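Long-range contacts in diphosphomevalonate decarboxylase, putative (Trypanosoma brucei, PDB 2HKE), which probably catalyses the ATP-dependent decarboxylation of (R)-5-diphosphomevalonate to isopentenyl diphosphate, a precursor of isoprenoids and sterols: residues P11-F16 with S36-L41; W20-G25 with K201-S206. The protein carries 1 engineered substitution. One frame throughout, in Å; residues are numbered along the deposited sequence.

In the fold
Residues 11-16 and 20-25 follow each other closely along the chain, yet the two interactions they form have centres about 20 Å apart. The centre of interaction 1 is about 5 Å from the centre of the chain, and this contact pairs strands 5-15 and 36-40 within the N-terminal domain sheet. The centre of interaction 2 is farther out, about 18 Å from the chain centre, where the loop between these same strands meets helix 199-209 of the C-terminal domain. Because 20-25 precedes 36-41 and 201-206 comes much later, the contacts cross in sequence order. Both border the C-terminal domain of this GHMP-type fold, interaction 1 through the face bearing Ile14 and Ile39, interaction 2 directly.

Interaction 1. Residues P11-F16 with S36-L41; sequences PINIAF and SFSITL
Phe16 lays the CZ corner of its ring over one face of Phe37, with CZ 3.3 Å from Phe37 CG. The two side chains run side by side in the same direction, and their planes are inclined at 37° across a centroid separation of 4.8 Å. A chi1 of 52° tucks Phe16 CG between its backbone N and carbonyl carbon, which swings the ring over Phe37 O. That oxygen also accepts the Phe16 N-H, at 2.8 Å from N to O; the donor lies in the carbonyl plane, although the bond is bent to 139° at the hydrogen. Phe240 and Phe174 extend the cluster, edge-to-face with Phe16 and Phe37 respectively.

From here the segments run as an antiparallel ladder in the N-terminal domain sheet. Ile14 and Ile39 are a hydrogen-bonded pair, Ile14 N to Ile39 O at 2.9 Å and Ile39 N to Ile14 O at 3.0 Å, and both side chains touch Phe301, so this face of the sheet abuts strand 298-303 of the C-terminal domain. The neighbouring non-hydrogen-bonded pairs, Asn13-Thr40 and Ala15-Ser38, face the other way. There Asn13 OD1 passes 3.3 Å from Ser38 CB and accepts a hydrogen bond from Arg149. At the far end, Leu41 N donates a hydrogen bond to Ile12 O, Ile12 CG1 meets Leu41 CD1 at 4.0 Å, and Pro11 CG rests 3.6 Å from Thr40 CG2.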
ATOM      1  N   PRO A  11       6.211  -6.493   1.899  1.00 20.61           N
ATOM      2  CA  PRO A  11       4.767  -6.505   1.645  1.00 20.57           C
ATOM      3  C   PRO A  11       4.250  -5.170   1.104  1.00 20.52           C
ATOM      4  O   PRO A  11       4.916  -4.138   1.268  1.00 18.99           O
ATOM      5  CB  PRO A  11       4.221  -6.671   3.043  1.00 19.75           C
ATOM      6  CG  PRO A  11       5.117  -5.794   3.869  1.00 19.55           C
ATOM      7  CD  PRO A  11       6.510  -6.020   3.263  1.00 21.01           C
ATOM      8  N   ILE A  12       3.039  -5.163   0.545  1.00 20.39           N
ATOM      9  CA  ILE A  12       2.387  -3.863   0.292  1.00 20.60           C
ATOM     10  C   ILE A  12       1.799  -3.304   1.579  1.00 18.98           C
ATOM     11  O   ILE A  12       1.735  -3.969   2.593  1.00 18.48           O
ATOM     12  CB  ILE A  12       1.302  -3.967  -0.818  1.00 21.71           C
ATOM     13  CG1 ILE A  12       0.222  -4.975  -0.465  1.00 22.08           C
ATOM     14  CG2 ILE A  12       1.956  -4.322  -2.165  1.00 23.57           C
ATOM     15  CD1 ILE A  12      -0.938  -4.944  -1.431  1.00 24.01           C
ATOM     16  N   ASN A  13       1.286  -2.072   1.520  1.00 17.78           N
ATOM     17  CA  ASN A  13       0.558  -1.508   2.620  1.00 17.91           C
ATOM     18  C   ASN A  13      -0.615  -0.737   2.043  1.00 17.76           C
ATOM     19  O   ASN A  13      -0.660  -0.449   0.806  1.00 19.10           O
ATOM     20  CB  ASN A  13       1.465  -0.582   3.469  1.00 15.95           C
ATOM     21  CG  ASN A  13       1.900   0.666   2.744  1.00 17.56           C
ATOM     22  OD1 ASN A  13       1.148   1.617   2.660  1.00 18.19           O
ATOM     23  ND2 ASN A  13       3.122   0.678   2.219  1.00 18.99           N
ATOM     24  N   ILE A  14      -1.589  -0.467   2.891  1.00 15.17           N
ATOM     25  CA  ILE A  14      -2.760   0.308   2.477  1.00 17.31           C
ATOM     26  C   ILE A  14      -2.926   1.518   3.366  1.00 17.06           C
ATOM     27  O   ILE A  14      -3.152   1.382   4.554  1.00 17.86           O
ATOM     28  CB  ILE A  14      -4.066  -0.542   2.387  1.00 16.62           C
ATOM     29  CG1 ILE A  14      -5.262   0.322   1.915  1.00 17.38           C
ATOM     30  CG2 ILE A  14      -4.397  -1.233   3.740  1.00 17.17           C
ATOM     31  CD1 ILE A  14      -5.057   0.849   0.458  1.00 16.87           C
ATOM     32  N   ALA A  15      -2.843   2.716   2.763  1.00 18.56           N
ATOM     33  CA  ALA A  15      -3.070   3.947   3.498  1.00 18.66           C
ATOM     34  C   ALA A  15      -4.549   4.125   3.801  1.00 18.86           C
ATOM     35  O   ALA A  15      -5.371   4.050   2.878  1.00 20.70           O
ATOM     36  CB  ALA A  15      -2.622   5.155   2.727  1.00 19.34           C
ATOM     37  N   PHE A  16      -4.880   4.358   5.066  1.00 17.62           N
ATOM     38  CA  PHE A  16      -6.259   4.797   5.403  1.00 18.92           C
ATOM     39  C   PHE A  16      -6.352   6.314   5.573  1.00 18.91           C
ATOM     40  O   PHE A  16      -7.455   6.856   5.456  1.00 22.05           O
ATOM     41  CB  PHE A  16      -6.817   4.031   6.583  1.00 18.77           C
ATOM     42  CG  PHE A  16      -5.929   4.039   7.765  1.00 20.17           C
ATOM     43  CD1 PHE A  16      -6.038   5.046   8.673  1.00 19.22           C
ATOM     44  CD2 PHE A  16      -4.979   3.051   7.972  1.00 17.61           C
ATOM     45  CE1 PHE A  16      -5.215   5.125   9.769  1.00 20.71           C
ATOM     46  CE2 PHE A  16      -4.127   3.140   9.094  1.00 18.69           C
ATOM     47  CZ  PHE A  16      -4.279   4.161   9.985  1.00 20.31           C
ATOM     48  N   SER A  36       0.690  10.522   6.354  1.00 16.54           N
ATOM     49  CA  SER A  36      -0.210   9.457   5.948  1.00 16.75           C
ATOM     50  C   SER A  36      -0.098   8.314   6.947  1.00 16.50           C
ATOM     51  O   SER A  36       0.813   8.315   7.770  1.00 16.99           O
ATOM     52  CB  SER A  36       0.054   9.014   4.519  1.00 16.99           C
ATOM     53  OG  SER A  36       1.414   8.769   4.243  1.00 16.61           O
ATOM     54  N   PHE A  37      -0.999   7.352   6.873  1.00 16.00           N
ATOM     55  CA  PHE A  37      -1.087   6.372   7.930  1.00 16.72           C
ATOM     56  C   PHE A  37      -1.608   5.122   7.239  1.00 17.11           C
ATOM     57  O   PHE A  37      -2.636   5.192   6.550  1.00 16.93           O
ATOM     58  CB  PHE A  37      -2.102   6.897   8.972  1.00 16.58           C
ATOM     59  CG  PHE A  37      -1.871   6.431  10.414  1.00 17.76           C
ATOM     60  CD1 PHE A  37      -1.164   5.282  10.744  1.00 17.53           C
ATOM     61  CD2 PHE A  37      -2.508   7.130  11.418  1.00 18.60           C
ATOM     62  CE1 PHE A  37      -1.021   4.908  12.094  1.00 19.98           C
ATOM     63  CE2 PHE A  37      -2.378   6.784  12.761  1.00 20.26           C
ATOM     64  CZ  PHE A  37      -1.641   5.638  13.093  1.00 18.36           C
ATOM     65  N   SER A  38      -0.911   3.984   7.421  1.00 16.70           N
ATOM     66  CA  SER A  38      -1.259   2.787   6.675  1.00 15.97           C
ATOM     67  C   SER A  38      -1.184   1.558   7.557  1.00 16.60           C
ATOM     68  O   SER A  38      -0.610   1.589   8.668  1.00 16.98           O
ATOM     69  CB  SER A  38      -0.327   2.592   5.490  1.00 16.25           C
ATOM     70  OG  SER A  38       1.029   2.560   5.936  1.00 18.13           O
ATOM     71  N   ILE A  39      -1.817   0.508   7.073  1.00 16.32           N
ATOM     72  CA  ILE A  39      -1.675  -0.824   7.631  1.00 17.92           C
ATOM     73  C   ILE A  39      -0.783  -1.615   6.700  1.00 17.79           C
ATOM     74  O   ILE A  39      -1.024  -1.728   5.490  1.00 19.37           O
ATOM     75  CB  ILE A  39      -3.043  -1.536   7.767  1.00 17.77           C
ATOM     76  CG1 ILE A  39      -3.956  -0.793   8.728  1.00 18.51           C
ATOM     77  CG2 ILE A  39      -2.895  -3.021   8.253  1.00 18.39           C
ATOM     78  CD1 ILE A  39      -5.276  -1.457   8.921  1.00 19.23           C
ATOM     79  N   THR A  40       0.226  -2.259   7.272  1.00 18.29           N
ATOM     80  CA  THR A  40       1.058  -3.130   6.514  1.00 18.18           C
ATOM     81  C   THR A  40       0.380  -4.509   6.348  1.00 17.73           C
ATOM     82  O   THR A  40      -0.130  -5.043   7.309  1.00 19.47           O
ATOM     83  CB  THR A  40       2.375  -3.304   7.273  1.00 19.31           C
ATOM     84  OG1 THR A  40       2.936  -2.014   7.515  1.00 19.52           O
ATOM     85  CG2 THR A  40       3.318  -4.180   6.473  1.00 18.00           C
ATOM     86  N   LEU A  41       0.364  -5.039   5.145  1.00 17.83           N
ATOM     87  CA  LEU A  41      -0.286  -6.305   4.868  1.00 19.90           C
ATOM     88  C   LEU A  41       0.748  -7.440   5.050  1.00 19.92           C
ATOM     89  O   LEU A  41       1.955  -7.189   5.130  1.00 20.08           O
ATOM     90  CB  LEU A  41      -0.822  -6.331   3.455  1.00 20.35           C
ATOM     91  CG  LEU A  41      -2.013  -5.415   3.164  1.00 24.30           C
ATOM     92  CD1 LEU A  41      -2.755  -6.198   1.993  1.00 27.08           C
ATOM     93  CD2 LEU A  41      -2.875  -5.205   4.354  1.00 31.01           C
TER

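Interaction 2. Residues W20-G25 with K201-S206; sequences WGKREG and KGMQQS. With SO4 (sulfate ion), chain C.
With chi1 at 67°, the Met203 side chain folds back over its own main chain, setting SD beside Gly21 N and Lys22 NZ while Met203 CB stays over the Trp20 indole. In Gln204 the chain kinks at chi2, -49°, and this bend brings the terminal amide round to the backbone of Lys22. Its OE1 takes the Lys22 N-H at 2.7 Å from the nitrogen, almost straight at 176°. NE2 returns a bond to Lys22 O at 3.1 Å, with that oxygen close to the amide plane. One glutamine amide therefore grips the N-H and C=O of a single residue, and the two bonds together fix the rotation of the amide.

Trp20 is held on a face and at an edge. Met203 CB sits 3.7 Å from the centroid of the six-membered ring, near its normal, a CH-pi contact. The indole NE1 points within the ring plane at Ser206 OG, 2.9 Å away; this hydroxyl also hydrogen-bonds to Thr258 OG1. The interface joins a loop of the N-terminal domain to helix 199-209 of the C-terminal domain, and Leu251, Ile254 and Cys255 of helix 237-256 also pack on the indole.

Met203 SD accepts a weak hydrogen bond from Gly21 N at 3.3 Å and lies 3.5 Å from Lys22 NZ. Alongside the sulfur, the Lys22 chain is extended until it bends at its last torsion, and NZ donates to sulfate O1 at 2.6 Å; it also hydrogen-bonds to Tyr19 OH. Tyr19, Thr200, Arg77, Ser144 and Gly145 also hydrogen-bond the ion, which probably came from the crystallisation liquor but may mark an anion-binding pocket.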
ATOM      1  N   TRP A  20      -1.388  12.172  -0.858  1.00 18.76           N
ATOM      2  CA  TRP A  20      -1.769  12.687  -2.141  1.00 19.15           C
ATOM      3  C   TRP A  20      -1.268  14.110  -2.212  1.00 19.90           C
ATOM      4  O   TRP A  20      -1.917  15.017  -1.755  1.00 20.02           O
ATOM      5  CB  TRP A  20      -3.278  12.602  -2.357  1.00 19.58           C
ATOM      6  CG  TRP A  20      -3.689  12.779  -3.792  1.00 19.41           C
ATOM      7  CD1 TRP A  20      -4.360  13.834  -4.331  1.00 20.91           C
ATOM      8  CD2 TRP A  20      -3.546  11.824  -4.813  1.00 18.09           C
ATOM      9  NE1 TRP A  20      -4.587  13.619  -5.680  1.00 21.22           N
ATOM     10  CE2 TRP A  20      -4.102  12.376  -5.990  1.00 20.58           C
ATOM     11  CE3 TRP A  20      -2.966  10.552  -4.878  1.00 19.84           C
ATOM     12  CZ2 TRP A  20      -4.083  11.703  -7.196  1.00 22.60           C
ATOM     13  CZ3 TRP A  20      -2.940   9.900  -6.113  1.00 19.14           C
ATOM     14  CH2 TRP A  20      -3.494  10.488  -7.244  1.00 22.34           C
ATOM     15  N   GLY A  21      -0.055  14.260  -2.733  1.00 18.82           N
ATOM     16  CA  GLY A  21       0.603  15.524  -2.906  1.00 19.85           C
ATOM     17  C   GLY A  21       1.992  15.618  -2.296  1.00 20.21           C
ATOM     18  O   GLY A  21       2.187  15.293  -1.099  1.00 20.07           O
ATOM     19  N   LYS A  22       2.939  16.111  -3.092  1.00 19.68           N
ATOM     20  CA  LYS A  22       4.251  16.501  -2.612  1.00 20.09           C
ATOM     21  C   LYS A  22       4.340  18.021  -2.416  1.00 21.36           C
ATOM     22  O   LYS A  22       3.911  18.798  -3.290  1.00 19.29           O
ATOM     23  CB  LYS A  22       5.335  16.036  -3.574  1.00 20.21           C
ATOM     24  CG  LYS A  22       5.352  14.508  -3.781  1.00 21.37           C
ATOM     25  CD  LYS A  22       6.270  14.121  -4.908  1.00 19.97           C
ATOM     26  CE  LYS A  22       6.310  12.635  -5.291  1.00 21.62           C
ATOM     27  NZ  LYS A  22       5.021  12.150  -5.747  1.00 22.38           N
ATOM     28  N   ARG A  23       4.901  18.426  -1.288  1.00 20.73           N
ATOM     29  CA  ARG A  23       5.058  19.835  -0.978  1.00 21.39           C
ATOM     30  C   ARG A  23       6.186  20.528  -1.740  1.00 23.74           C
ATOM     31  O   ARG A  23       7.007  19.895  -2.421  1.00 22.47           O
ATOM     32  CB  ARG A  23       5.197  20.021   0.531  1.00 21.85           C
ATOM     33  CG  ARG A  23       6.482  19.500   1.134  1.00 21.10           C
ATOM     34  CD  ARG A  23       6.576  19.877   2.610  1.00 22.65           C
ATOM     35  NE  ARG A  23       7.870  19.597   3.230  1.00 22.78           N
ATOM     36  CZ  ARG A  23       8.158  18.516   3.961  1.00 22.43           C
ATOM     37  NH1 ARG A  23       7.293  17.528   4.081  1.00 21.68           N
ATOM     38  NH2 ARG A  23       9.354  18.383   4.516  1.00 22.50           N
ATOM     39  N   GLU A  24       6.202  21.866  -1.662  1.00 25.52           N
ATOM     40  CA  GLU A  24       7.244  22.620  -2.357  1.00 25.34           C
ATOM     41  C   GLU A  24       8.597  22.138  -1.890  1.00 24.95           C
ATOM     42  O   GLU A  24       8.815  22.030  -0.706  1.00 24.95           O
ATOM     43  CB  GLU A  24       7.117  24.127  -2.078  1.00 27.19           C
ATOM     44  CG  GLU A  24       8.227  24.943  -2.819  1.00 31.29           C
ATOM     45  CD  GLU A  24       7.998  25.008  -4.307  1.00 41.53           C
ATOM     46  OE1 GLU A  24       6.805  25.147  -4.681  1.00 46.88           O
ATOM     47  OE2 GLU A  24       9.003  24.910  -5.103  1.00 47.78           O
ATOM     48  N   GLY A  25       9.473  21.841  -2.842  1.00 24.32           N
ATOM     49  CA  GLY A  25      10.822  21.362  -2.571  1.00 24.25           C
ATOM     50  C   GLY A  25      10.855  19.847  -2.419  1.00 23.40           C
ATOM     51  O   GLY A  25      11.890  19.276  -2.127  1.00 24.41           O
ATOM     52  N   LYS A 201       1.988  12.023 -11.232  1.00 24.51           N
ATOM     53  CA  LYS A 201       1.562  13.224 -11.938  1.00 25.11           C
ATOM     54  C   LYS A 201       0.229  13.763 -11.425  1.00 24.80           C
ATOM     55  O   LYS A 201       0.100  14.972 -11.215  1.00 23.65           O
ATOM     56  CB  LYS A 201       1.512  12.996 -13.460  1.00 26.26           C
ATOM     57  CG  LYS A 201       2.928  12.904 -14.039  1.00 29.80           C
ATOM     58  CD  LYS A 201       2.916  12.923 -15.535  1.00 32.31           C
ATOM     59  CE  LYS A 201       4.279  12.601 -16.110  1.00 35.35           C
ATOM     60  NZ  LYS A 201       4.129  12.467 -17.625  1.00 38.11           N
ATOM     61  N   GLY A 202      -0.742  12.871 -11.215  1.00 23.39           N
ATOM     62  CA  GLY A 202      -2.082  13.300 -10.803  1.00 22.55           C
ATOM     63  C   GLY A 202      -2.086  14.049  -9.490  1.00 22.22           C
ATOM     64  O   GLY A 202      -2.823  15.042  -9.308  1.00 19.90           O
ATOM     65  N   MET A 203      -1.296  13.572  -8.533  1.00 21.15           N
ATOM     66  CA  MET A 203      -1.336  14.177  -7.207  1.00 20.68           C
ATOM     67  C   MET A 203      -0.858  15.622  -7.262  1.00 19.64           C
ATOM     68  O   MET A 203      -1.392  16.484  -6.551  1.00 20.43           O
ATOM     69  CB  MET A 203      -0.556  13.375  -6.132  1.00 20.28           C
ATOM     70  CG  MET A 203       0.928  13.312  -6.279  1.00 21.10           C
ATOM     71  SD  MET A 203       1.688  12.438  -4.841  1.00 20.87           S
ATOM     72  CE  MET A 203       1.156  10.763  -5.144  1.00 18.91           C
ATOM     73  N   GLN A 204       0.109  15.907  -8.114  1.00 19.95           N
ATOM     74  CA  GLN A 204       0.548  17.301  -8.234  1.00 21.11           C
ATOM     75  C   GLN A 204      -0.516  18.123  -9.017  1.00 21.32           C
ATOM     76  O   GLN A 204      -0.711  19.287  -8.744  1.00 21.58           O
ATOM     77  CB  GLN A 204       1.905  17.392  -8.901  1.00 20.83           C
ATOM     78  CG  GLN A 204       3.029  16.714  -8.066  1.00 22.66           C
ATOM     79  CD  GLN A 204       3.020  17.164  -6.598  1.00 23.05           C
ATOM     80  OE1 GLN A 204       2.419  16.510  -5.739  1.00 22.48           O
ATOM     81  NE2 GLN A 204       3.607  18.319  -6.320  1.00 25.41           N
ATOM     82  N   GLN A 205      -1.205  17.500  -9.947  1.00 22.51           N
ATOM     83  CA  GLN A 205      -2.281  18.205 -10.644  1.00 22.23           C
ATOM     84  C   GLN A 205      -3.387  18.554  -9.658  1.00 21.92           C
ATOM     85  O   GLN A 205      -3.928  19.648  -9.663  1.00 20.84           O
ATOM     86  CB  GLN A 205      -2.772  17.365 -11.815  1.00 24.23           C
ATOM     87  CG  GLN A 205      -3.555  18.155 -12.861  1.00 26.67           C
ATOM     88  CD  GLN A 205      -2.740  19.221 -13.610  1.00 33.29           C
ATOM     89  OE1 GLN A 205      -1.490  19.241 -13.568  1.00 36.83           O
ATOM     90  NE2 GLN A 205      -3.459  20.122 -14.319  1.00 33.82           N
ATOM     91  N   SER A 206      -3.705  17.633  -8.744  1.00 21.53           N
ATOM     92  CA  SER A 206      -4.666  17.934  -7.658  1.00 21.04           C
ATOM     93  C   SER A 206      -4.193  19.064  -6.785  1.00 21.29           C
ATOM     94  O   SER A 206      -4.938  19.918  -6.433  1.00 21.12           O
ATOM     95  CB  SER A 206      -4.937  16.691  -6.782  1.00 20.94           C
ATOM     96  OG  SER A 206      -5.536  15.654  -7.517  1.00 19.99           O
TER
HETATM   97  S   SO4 C 381       5.317   8.626  -5.643  1.00 23.93           S
HETATM   98  O1  SO4 C 381       5.379   9.736  -6.573  1.00 24.28           O
HETATM   99  O2  SO4 C 381       3.952   8.178  -5.505  1.00 24.08           O
HETATM  100  O3  SO4 C 381       6.119   7.513  -6.136  1.00 22.99           O
HETATM  101  O4  SO4 C 381       5.790   9.060  -4.326  1.00 23.69           O